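Local coordinates for phosphonomutase (Burkholderia cenocepacia J2315, PDB 4MG4), which belongs to the phosphoenolpyruvate phosphomutase family, whose members are built on a TIM-barrel fold, at residues E170-D173 / E174-D178. Residues are numbered along the deposited sequence; the frame is centred on the assembly and turned at random.
Sequences ETHD and ERLLD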
loop_
_atom_site.group_PDB
_atom_site.type_symbol
_atom_site.label_atom_id
_atom_site.label_comp_id
_atom_site.label_asym_id
_atom_site.label_seq_id
_atom_site.Cartn_x
_atom_site.Cartn_y
_atom_site.Cartn_z
ATOM N N GLU A 170 33.108 -2.522 -9.428
ATOM C CA GLU A 170 34.455 -2.836 -9.861
ATOM C C GLU A 170 35.552 -2.263 -8.960
ATOM O O GLU A 170 36.736 -2.649 -9.070
ATOM C CB GLU A 170 34.652 -2.328 -11.285
ATOM C CG GLU A 170 34.660 -0.840 -11.410
ATOM C CD GLU A 170 34.829 -0.449 -12.839
ATOM O OE1 GLU A 170 35.990 -0.555 -13.323
ATOM O OE2 GLU A 170 33.800 -0.087 -13.486
ATOM N N THR A 171 35.160 -1.356 -8.065
ATOM C CA THR A 171 36.068 -0.753 -7.113
ATOM C C THR A 171 36.030 -1.376 -5.722
ATOM O O THR A 171 36.752 -0.967 -4.849
ATOM C CB THR A 171 35.827 0.761 -6.931
ATOM O OG1 THR A 171 34.621 1.024 -6.215
ATOM C CG2 THR A 171 35.767 1.485 -8.263
ATOM N N HIS A 172 35.159 -2.349 -5.524
ATOM C CA HIS A 172 35.065 -3.024 -4.234
ATOM C C HIS A 172 36.255 -3.900 -4.011
ATOM O O HIS A 172 36.489 -4.912 -4.729
ATOM C CB HIS A 172 33.807 -3.860 -4.220
ATOM C CG HIS A 172 32.558 -3.058 -4.347
ATOM N ND1 HIS A 172 31.305 -3.627 -4.208
ATOM C CD2 HIS A 172 32.348 -1.726 -4.495
ATOM C CE1 HIS A 172 30.384 -2.686 -4.349
ATOM N NE2 HIS A 172 30.989 -1.527 -4.508
ATOM N N ASP A 173 37.011 -3.552 -3.006
ATOM C CA ASP A 173 38.270 -4.186 -2.717
ATOM C C ASP A 173 38.590 -4.100 -1.251
ATOM O O ASP A 173 37.750 -3.639 -0.449
ATOM C CB ASP A 173 39.357 -3.522 -3.564
ATOM C CG ASP A 173 39.609 -2.073 -3.217
ATOM O OD1 ASP A 173 39.013 -1.486 -2.269
ATOM O OD2 ASP A 173 40.453 -1.493 -3.957
ATOM N N GLU A 174 39.804 -4.518 -0.897
ATOM C CA GLU A 174 40.210 -4.528 0.514
ATOM C C GLU A 174 40.247 -3.158 1.131
ATOM O O GLU A 174 39.929 -3.034 2.330
ATOM C CB GLU A 174 41.579 -5.226 0.716
ATOM C CG GLU A 174 41.798 -5.838 2.109
ATOM C CD GLU A 174 43.173 -6.533 2.239
ATOM O OE1 GLU A 174 44.072 -5.976 2.902
ATOM O OE2 GLU A 174 43.384 -7.632 1.657
ATOM N N ARG A 175 40.658 -2.114 0.385
ATOM C CA ARG A 175 40.623 -0.723 0.922
ATOM C C ARG A 175 39.212 -0.281 1.369
ATOM O O ARG A 175 39.035 0.420 2.393
ATOM C CB ARG A 175 41.150 0.309 -0.098
ATOM C CG ARG A 175 42.653 0.282 -0.355
ATOM C CD ARG A 175 43.089 1.245 -1.500
ATOM N NE ARG A 175 42.557 0.904 -2.846
ATOM C CZ ARG A 175 42.695 1.657 -3.962
ATOM N NH1 ARG A 175 43.360 2.784 -3.990
ATOM N NH2 ARG A 175 42.163 1.273 -5.073
ATOM N N LEU A 176 38.205 -0.626 0.565
ATOM C CA LEU A 176 36.826 -0.329 0.951
ATOM C C LEU A 176 36.358 -1.198 2.098
ATOM O O LEU A 176 35.678 -0.719 3.012
ATOM C CB LEU A 176 35.842 -0.464 -0.217
ATOM C CG LEU A 176 35.833 0.618 -1.265
ATOM C CD1 LEU A 176 34.583 0.472 -2.106
ATOM C CD2 LEU A 176 35.857 1.996 -0.687
ATOM N N LEU A 177 36.806 -2.445 2.127
ATOM C CA LEU A 177 36.472 -3.320 3.257
ATOM C C LEU A 177 37.114 -2.759 4.544
ATOM O O LEU A 177 36.513 -2.716 5.611
ATOM C CB LEU A 177 36.978 -4.756 2.999
ATOM C CG LEU A 177 36.989 -5.660 4.244
ATOM C CD1 LEU A 177 35.566 -5.918 4.631
ATOM C CD2 LEU A 177 37.735 -6.968 3.931
ATOM N N ASP A 178 38.362 -2.291 4.446
ATOM C CA ASP A 178 39.014 -1.748 5.614
ATOM C C ASP A 178 38.300 -0.497 6.117
ATOM O O ASP A 178 38.186 -0.305 7.341
ATOM C CB ASP A 178 40.491 -1.453 5.320
ATOM C CG ASP A 178 41.300 -2.716 5.166
ATOM O OD1 ASP A 178 40.887 -3.795 5.649
ATOM O OD2 ASP A 178 42.406 -2.597 4.558
#
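Asp173 is the N-cap of helix 174-190, and its carboxylate reaches Leu176 and Arg175 in the first turn. The site lies at the surface, where the loop after strand 156-160 of the TIM barrel enters the helix that follows. A chi1 of 65° swings the carboxylate in over its own main chain and forward to the helix start. Asp173 OD1 accepts from Leu176 N at 3.1 Å; the bond is close to straight (163° at the hydrogen), and the N-H comes nearly head-on to the oxygen. The main chain of the same residue begins the helical pattern, Asp173 O taking Leu177 N at 3.0 Å. One residue thus satisfies two amides of the first turn, and its negative charge at the helix N-terminus probably interacts favourably with the helix dipole.

OD2 serves Arg175 in the conformer described here; the arginine has a second one, so the link is doubtful as a permanent one. That side chain leaves with CG beside its backbone N and bends at chi3, which brings the edge of the guanidinium, with NE and NH2, to Asp173 OD2. Both nitrogens point at the one oxygen, which lies near the guanidinium plane, but the two flat groups are turned 53° apart. This is therefore a forked salt bridge onto a single oxygen, and both of its hydrogen bonds are weak.

Leu176 makes the van der Waals part of the contact. Leu176 CD1 lies 3.9 Å from His172 CD2, approaching the ring obliquely, and 3.8 Å from Thr171 O. Val163, Phe164 and Ala167 also touch this leucine. The imidazole is held from elsewhere: NE2 bonds to Ala167 O, and the ring packs edge-to-face with Phe164. Thr171 OG1, itself bonded to Ala168 O, comes within 4.1 Å of Leu176 CD1.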